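Local coordinates for protein possible galactose mutarotase (Streptomyces platensis subsp. rosaceus, PDB 4RNL) that is of unproven function but probably interconverts the alpha and beta anomers of galactose or a related sugar, like aldose 1-epimerases, at residues M4-S9 and Y156-G161; T26-P31 and G55-L60. One frame throughout, in Å; residues are numbered along the deposited sequence. Where two conformers were deposited one is given.

Interaction 1. Residues M4-S9 and Y156-G161; sequences MRTQVS and YTLSAG
Thr6 meets Leu158 through its first torsion (chi1 -65°): OG1 lies anti to the threonine's own carbonyl carbon, which turns the hydroxyl onto the end of strand 150-159, and CG2 stands opposite the backbone N. The Thr6 hydroxyl donates to Leu158 O, with OG1 and O 2.7 Å apart. It approaches from above the carbonyl plane, 57° out of it, rather than along a lone pair. The methyl of the same threonine, CG2, rests 4.0 Å from Leu158 CB, so one small side chain supplies both the polar and the apolar touch. In the beta-sandwich fold of galactose mutarotases, this joins Thr6, just before edge strand 7-15 of one sheet, to the end of a strand in another. A water completes the polar cluster. It donates to Thr6 OG1 at 2.7 Å and to the carbonyl O of Met4, a selenomethionine, at 2.8 Å, and accepts from Ala160 N at 2.9 Å. Thr6 OG1 thus both gives and receives a hydrogen bond, consistent with its proton pointing to Leu158 O. Beyond CB, the buried Leu158 side chain packs against Leu27 of strand 21-28, and Ser29 and Leu34 in the loop that follows it.

Interaction 2. Residues T26-P31 and G55-L60; sequences TLESGP and GMRGQL
The backbones of Pro31 and Arg57 approach no closer than 7.1 Å between CA atoms, so side chains and water carry the contact between the turn after strand 21-28 and the short edge strand 57-59. Arg57 reaches across with CG opposite its backbone N and a bend at chi3 (-85°) that presents the end of the guanidinium to Glu28. Glu28 folds at chi2 (75°), bringing its carboxylate round to meet it. The two groups form an end-on, two-pronged salt bridge: Arg57 NH1 donates to Glu28 OE1 at 3.1 Å and NH2 to Glu28 OE2 at 2.8 Å. Both bonds are almost straight and use the syn lone pairs, and the two planes lie only 7° apart. Glu28 OE2 also takes the backbone N-H of Gly30 at 2.7 Å on its anti side, tying the carboxylate to the turn of its own segment. Gly30 O lies 2.9 Å from Arg57 NH2, near the guanidinium plane. At the backbone angles of Gly30 a CB would press on the carbonyl O of Ser29, which calls for glycine here. Arg57 NE donates to a water 2.8 Å away; this water and a second lie within reach of Pro31 O, the second also of Gly55 O, though not all of these bonds are assured. Within this five-stranded antiparallel sheet, the bridge spans from the second strand to the last, over Arg35 and Glu49 of the intervening strands, both touched by Arg57; Arg35 adds a long, weak ion pair to Glu28 OE1. With two guanidinium nitrogens and a backbone amide gripping it, the Glu28 carboxylate is held against rotation and probably stays ionised, its negative charge balanced chiefly by Arg57.

In the fold
From the N terminus, the chain passes through 4-9 into strand 7-15, turns back along strand 21-28 and, after 26-31, runs through strands 35-39 and 45-51 to 55-60, where interaction 2 closes a short loop within one sheet. Only after a much longer excursion does it return at 156-161, where interaction 1 closes the wider loop. The smaller loop therefore lies wholly within the larger, and the two do not cross. Their centres are 11 Å apart, and they meet directly: Ala160 O probably accepts from Ser29 OG, and Gln7 N pairs with Glu28 O. Interaction 2 ties the N-terminal sheet's second strand to edge strand 57-59; interaction 1 joins the start of the opposite edge to the nine-stranded sheet.

Interaction 1. Residues M4-S9 and Y156-G161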
HETATM    1  N   MSE A   4      11.230 -12.114  20.576  1.00 31.70           N
HETATM    2  CA  MSE A   4      12.396 -11.335  20.955  1.00 30.22           C
HETATM    3  C   MSE A   4      12.093  -9.852  20.757  1.00 26.11           C
HETATM    4  O   MSE A   4      11.203  -9.493  19.984  1.00 33.86           O
HETATM    5  CB  MSE A   4      13.610 -11.783  20.142  1.00 38.37           C
HETATM    6  CG  MSE A   4      14.064 -13.202  20.485  1.00 43.43           C
HETATM    7 SE   MSE A   4      15.157 -14.000  19.086  0.57 82.99          SE
HETATM    8  CE  MSE A   4      16.421 -12.557  18.828  1.00 39.47           C
ATOM      9  N   ARG A   5      12.814  -8.999  21.475  1.00 23.14           N
ATOM     10  CA  ARG A   5      12.599  -7.555  21.403  1.00 22.25           C
ATOM     11  C   ARG A   5      12.933  -7.041  20.003  1.00 26.05           C
ATOM     12  O   ARG A   5      13.915  -7.467  19.402  1.00 23.41           O
ATOM     13  CB  ARG A   5      13.462  -6.842  22.451  1.00 25.47           C
ATOM     14  CG  ARG A   5      13.238  -5.341  22.515  1.00 30.62           C
ATOM     15  CD  ARG A   5      14.092  -4.652  23.577  1.00 35.62           C
ATOM     16  NE  ARG A   5      14.036  -3.200  23.399  1.00 35.28           N
ATOM     17  CZ  ARG A   5      14.789  -2.317  24.048  1.00 33.06           C
ATOM     18  NH1 ARG A   5      15.674  -2.720  24.950  1.00 34.70           N
ATOM     19  NH2 ARG A   5      14.651  -1.020  23.793  1.00 34.28           N
ATOM     20  N   THR A   6      12.127  -6.126  19.482  1.00 17.05           N
ATOM     21  CA  THR A   6      12.413  -5.585  18.158  1.00 15.60           C
ATOM     22  C   THR A   6      13.642  -4.681  18.179  1.00 15.81           C
ATOM     23  O   THR A   6      13.737  -3.767  19.005  1.00 17.88           O
ATOM     24  CB  THR A   6      11.204  -4.844  17.577  1.00 19.73           C
ATOM     25  OG1 THR A   6      10.142  -5.786  17.371  1.00 18.38           O
ATOM     26  CG2 THR A   6      11.566  -4.196  16.241  1.00 16.73           C
ATOM     27  N   GLN A   7      14.601  -4.962  17.299  1.00 15.33           N
ATOM     28  CA  GLN A   7      15.808  -4.144  17.179  0.56 16.21           C
ATOM     29  C   GLN A   7      15.606  -3.130  16.068  1.00 17.17           C
ATOM     30  O   GLN A   7      15.205  -3.493  14.961  1.00 20.21           O
ATOM     31  CB  GLN A   7      17.029  -5.001  16.842  0.56 17.46           C
ATOM     32  CG  GLN A   7      17.404  -6.021  17.898  0.56 24.11           C
ATOM     33  CD  GLN A   7      18.434  -7.025  17.393  0.56 31.46           C
ATOM     34  OE1 GLN A   7      19.234  -6.723  16.506  0.56 33.55           O
ATOM     35  NE2 GLN A   7      18.406  -8.231  17.952  0.56 32.80           N
ATOM     36  N   VAL A   8      15.877  -1.860  16.361  1.00 15.10           N
ATOM     37  CA  VAL A   8      15.687  -0.797  15.372  1.00 15.04           C
ATOM     38  C   VAL A   8      17.023  -0.100  15.109  1.00 18.67           C
ATOM     39  O   VAL A   8      17.730   0.267  16.048  1.00 20.54           O
ATOM     40  CB  VAL A   8      14.646   0.238  15.856  1.00 17.70           C
ATOM     41  CG1 VAL A   8      14.385   1.278  14.766  1.00 18.79           C
ATOM     42  CG2 VAL A   8      13.345  -0.459  16.248  1.00 18.43           C
ATOM     43  N   SER A   9      17.376   0.048  13.835  1.00 14.15           N
ATOM     44  CA  SER A   9      18.611   0.730  13.482  0.75 21.67           C
ATOM     45  C   SER A   9      18.440   1.519  12.190  1.00 18.17           C
ATOM     46  O   SER A   9      17.533   1.277  11.406  1.00 18.83           O
ATOM     47  CB  SER A   9      19.768  -0.259  13.361  0.75 23.01           C
ATOM     48  OG  SER A   9      19.536  -1.156  12.296  0.75 22.43           O
ATOM     49  N   TYR A 156       5.562   2.813  11.560  1.00  9.38           N
ATOM     50  CA  TYR A 156       5.805   1.428  11.177  1.00  9.82           C
ATOM     51  C   TYR A 156       6.412   0.730  12.392  1.00 11.31           C
ATOM     52  O   TYR A 156       7.495   1.103  12.838  1.00 13.69           O
ATOM     53  CB  TYR A 156       6.829   1.353  10.038  1.00  9.08           C
ATOM     54  CG  TYR A 156       6.485   2.063   8.731  1.00  9.05           C
ATOM     55  CD1 TYR A 156       6.532   3.455   8.637  1.00 12.86           C
ATOM     56  CD2 TYR A 156       6.182   1.338   7.582  1.00 14.26           C
ATOM     57  CE1 TYR A 156       6.252   4.109   7.431  1.00 14.22           C
ATOM     58  CE2 TYR A 156       5.898   1.984   6.371  1.00 11.08           C
ATOM     59  CZ  TYR A 156       5.930   3.363   6.312  1.00  9.31           C
ATOM     60  OH  TYR A 156       5.666   3.994   5.108  1.00 11.13           O
ATOM     61  N   THR A 157       5.726  -0.266  12.946  1.00 10.01           N
ATOM     62  CA  THR A 157       6.302  -1.015  14.071  1.00 10.10           C
ATOM     63  C   THR A 157       6.233  -2.515  13.845  1.00 14.81           C
ATOM     64  O   THR A 157       5.409  -3.010  13.077  1.00 14.39           O
ATOM     65  CB  THR A 157       5.620  -0.686  15.399  1.00 11.92           C
ATOM     66  OG1 THR A 157       4.205  -0.860  15.260  1.00 12.53           O
ATOM     67  CG2 THR A 157       5.910   0.759  15.801  1.00 11.80           C
ATOM     68  N   LEU A 158       7.110  -3.234  14.531  1.00 12.59           N
ATOM     69  CA  LEU A 158       7.222  -4.666  14.338  1.00 14.46           C
ATOM     70  C   LEU A 158       7.082  -5.337  15.684  1.00 16.72           C
ATOM     71  O   LEU A 158       7.694  -4.911  16.662  1.00 18.27           O
ATOM     72  CB  LEU A 158       8.586  -5.005  13.721  1.00 12.73           C
ATOM     73  CG  LEU A 158       8.935  -6.472  13.486  1.00 14.87           C
ATOM     74  CD1 LEU A 158       7.934  -7.128  12.527  1.00 15.82           C
ATOM     75  CD2 LEU A 158      10.361  -6.595  12.943  1.00 16.50           C
ATOM     76  N   SER A 159       6.259  -6.371  15.739  1.00 13.72           N
ATOM     77  CA  SER A 159       6.149  -7.191  16.939  1.00 15.33           C
ATOM     78  C   SER A 159       6.092  -8.642  16.505  1.00 18.08           C
ATOM     79  O   SER A 159       5.125  -9.048  15.856  1.00 15.47           O
ATOM     80  CB  SER A 159       4.883  -6.835  17.717  1.00 24.43           C
ATOM     81  OG  SER A 159       4.786  -7.614  18.899  1.00 32.89           O
ATOM     82  N   ALA A 160       7.126  -9.410  16.847  1.00 19.20           N
ATOM     83  CA  ALA A 160       7.230 -10.804  16.410  1.00 16.34           C
ATOM     84  C   ALA A 160       7.055 -10.926  14.895  1.00 17.10           C
ATOM     85  O   ALA A 160       7.857 -10.399  14.122  1.00 17.16           O
ATOM     86  CB  ALA A 160       6.216 -11.687  17.152  1.00 15.77           C
ATOM     87  N   GLY A 161       5.994 -11.602  14.462  1.00 13.92           N
ATOM     88  CA  GLY A 161       5.785 -11.805  13.040  1.00 14.19           C
ATOM     89  C   GLY A 161       4.852 -10.809  12.373  1.00 16.33           C
ATOM     90  O   GLY A 161       4.448 -11.021  11.231  1.00 15.12           O
TER
HETATM   91  O   HOH W   1       9.307  -8.166  18.393  1.00 17.89           O

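Interaction 2. Residues T26-P31 and G55-L60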
ATOM      1  N   THR A  26      15.974  -0.277   9.740  1.00 11.80           N
ATOM      2  CA  THR A  26      15.830  -1.728   9.795  1.00 12.36           C
ATOM      3  C   THR A  26      15.140  -2.129  11.084  1.00 16.32           C
ATOM      4  O   THR A  26      15.583  -1.765  12.176  1.00 17.65           O
ATOM      5  CB  THR A  26      17.185  -2.443   9.718  1.00 17.10           C
ATOM      6  OG1 THR A  26      17.810  -2.145   8.468  1.00 15.02           O
ATOM      7  CG2 THR A  26      16.995  -3.951   9.813  1.00 18.13           C
ATOM      8  N   LEU A  27      14.033  -2.855  10.945  1.00 12.24           N
ATOM      9  CA  LEU A  27      13.301  -3.390  12.088  1.00 12.86           C
ATOM     10  C   LEU A  27      13.527  -4.893  12.083  1.00 16.65           C
ATOM     11  O   LEU A  27      13.252  -5.559  11.081  1.00 13.78           O
ATOM     12  CB  LEU A  27      11.800  -3.089  11.948  1.00 16.40           C
ATOM     13  CG  LEU A  27      11.271  -1.686  12.274  1.00 22.29           C
ATOM     14  CD1 LEU A  27      12.056  -0.575  11.600  1.00 21.10           C
ATOM     15  CD2 LEU A  27       9.810  -1.567  11.892  1.00 16.02           C
ATOM     16  N   GLU A  28      14.042  -5.432  13.186  1.00 17.45           N
ATOM     17  CA  GLU A  28      14.409  -6.843  13.242  1.00 13.40           C
ATOM     18  C   GLU A  28      13.845  -7.501  14.498  1.00 19.19           C
ATOM     19  O   GLU A  28      14.143  -7.058  15.607  1.00 16.96           O
ATOM     20  CB  GLU A  28      15.937  -6.982  13.243  1.00 17.38           C
ATOM     21  CG  GLU A  28      16.439  -8.361  13.628  1.00 22.93           C
ATOM     22  CD  GLU A  28      16.262  -9.371  12.519  1.00 28.72           C
ATOM     23  OE1 GLU A  28      17.034  -9.316  11.539  1.00 30.06           O
ATOM     24  OE2 GLU A  28      15.355 -10.223  12.627  1.00 32.79           O
ATOM     25  N   SER A  29      13.046  -8.556  14.334  1.00 14.58           N
ATOM     26  CA  SER A  29      12.499  -9.272  15.488  1.00 16.21           C
ATOM     27  C   SER A  29      12.997 -10.709  15.618  1.00 19.12           C
ATOM     28  O   SER A  29      12.406 -11.511  16.341  1.00 17.51           O
ATOM     29  CB  SER A  29      10.962  -9.215  15.524  1.00 15.51           C
ATOM     30  OG  SER A  29      10.367  -9.758  14.349  1.00 15.64           O
ATOM     31  N   GLY A  30      14.084 -11.032  14.922  1.00 19.55           N
ATOM     32  CA  GLY A  30      14.751 -12.315  15.113  1.00 24.60           C
ATOM     33  C   GLY A  30      14.394 -13.359  14.070  1.00 24.43           C
ATOM     34  O   GLY A  30      13.523 -13.128  13.229  1.00 22.66           O
ATOM     35  N   PRO A  31      15.057 -14.522  14.123  1.00 28.14           N
ATOM     36  CA  PRO A  31      14.843 -15.549  13.093  1.00 29.54           C
ATOM     37  C   PRO A  31      13.403 -16.069  13.029  1.00 34.54           C
ATOM     38  O   PRO A  31      12.934 -16.417  11.945  1.00 38.24           O
ATOM     39  CB  PRO A  31      15.829 -16.664  13.483  1.00 34.75           C
ATOM     40  CG  PRO A  31      16.261 -16.355  14.887  1.00 35.58           C
ATOM     41  CD  PRO A  31      16.155 -14.870  15.040  1.00 27.03           C
ATOM     42  N   GLY A  55      11.486 -22.900   8.498  1.00 21.02           N
ATOM     43  CA  GLY A  55      12.123 -21.890   9.321  1.00 21.93           C
ATOM     44  C   GLY A  55      13.129 -21.034   8.577  1.00 24.50           C
ATOM     45  O   GLY A  55      13.823 -20.227   9.187  1.00 21.80           O
HETATM   46  N   MSE A  56      13.211 -21.198   7.261  1.00 20.65           N
HETATM   47  CA  MSE A  56      14.206 -20.468   6.472  0.61 20.38           C
HETATM   48  C   MSE A  56      13.740 -19.077   6.064  1.00 16.18           C
HETATM   49  O   MSE A  56      12.685 -18.905   5.455  1.00 15.81           O
HETATM   50  CB  MSE A  56      14.608 -21.259   5.226  0.61 23.56           C
HETATM   51  CG  MSE A  56      15.678 -20.567   4.383  0.61 33.45           C
HETATM   52 SE   MSE A  56      17.434 -20.442   5.247  0.61107.83          SE
HETATM   53  CE  MSE A  56      18.373 -19.386   3.901  0.61 47.02           C
ATOM     54  N   ARG A  57      14.537 -18.069   6.405  1.00 15.92           N
ATOM     55  CA  ARG A  57      14.196 -16.690   6.065  1.00 16.24           C
ATOM     56  C   ARG A  57      14.275 -16.439   4.551  1.00 17.23           C
ATOM     57  O   ARG A  57      15.171 -16.948   3.878  1.00 18.74           O
ATOM     58  CB  ARG A  57      15.131 -15.735   6.818  1.00 18.66           C
ATOM     59  CG  ARG A  57      14.924 -14.268   6.509  1.00 16.45           C
ATOM     60  CD  ARG A  57      15.711 -13.389   7.492  1.00 20.83           C
ATOM     61  NE  ARG A  57      14.968 -13.141   8.733  1.00 23.16           N
ATOM     62  CZ  ARG A  57      15.312 -12.242   9.653  1.00 23.00           C
ATOM     63  NH1 ARG A  57      16.401 -11.500   9.489  1.00 20.11           N
ATOM     64  NH2 ARG A  57      14.563 -12.081  10.739  1.00 16.54           N
ATOM     65  N   GLY A  58      13.330 -15.670   4.017  1.00 15.19           N
ATOM     66  CA  GLY A  58      13.358 -15.303   2.610  1.00 13.01           C
ATOM     67  C   GLY A  58      12.744 -13.934   2.390  1.00 13.77           C
ATOM     68  O   GLY A  58      11.842 -13.532   3.134  1.00 12.78           O
ATOM     69  N   GLN A  59      13.231 -13.214   1.381  1.00 12.33           N
ATOM     70  CA  GLN A  59      12.765 -11.842   1.109  1.00 11.37           C
ATOM     71  C   GLN A  59      11.547 -11.913   0.207  1.00 11.54           C
ATOM     72  O   GLN A  59      11.589 -12.573  -0.837  1.00 11.41           O
ATOM     73  CB  GLN A  59      13.878 -11.034   0.433  1.00 11.71           C
ATOM     74  CG  GLN A  59      13.766  -9.515   0.638  1.00 11.21           C
ATOM     75  CD  GLN A  59      12.572  -8.917  -0.090  1.00 10.59           C
ATOM     76  OE1 GLN A  59      11.750  -8.217   0.511  1.00 10.56           O
ATOM     77  NE2 GLN A  59      12.470  -9.194  -1.392  1.00 14.48           N
ATOM     78  N   LEU A  60      10.468 -11.236   0.603  1.00 10.39           N
ATOM     79  CA  LEU A  60       9.167 -11.428  -0.033  1.00 10.23           C
ATOM     80  C   LEU A  60       8.647 -10.223  -0.816  1.00 16.70           C
ATOM     81  O   LEU A  60       7.762 -10.368  -1.657  1.00 13.34           O
ATOM     82  CB  LEU A  60       8.115 -11.800   1.025  1.00 10.12           C
ATOM     83  CG  LEU A  60       8.518 -12.859   2.066  1.00 10.53           C
ATOM     84  CD1 LEU A  60       7.358 -13.114   3.027  1.00 10.60           C
ATOM     85  CD2 LEU A  60       8.931 -14.157   1.386  1.00 12.98           C
TER
HETATM   86  O   HOH W   2      12.691 -14.355   9.712  1.00 28.36           O
HETATM   87  O   HOH W   3      14.294 -17.260   9.905  1.00 32.29           O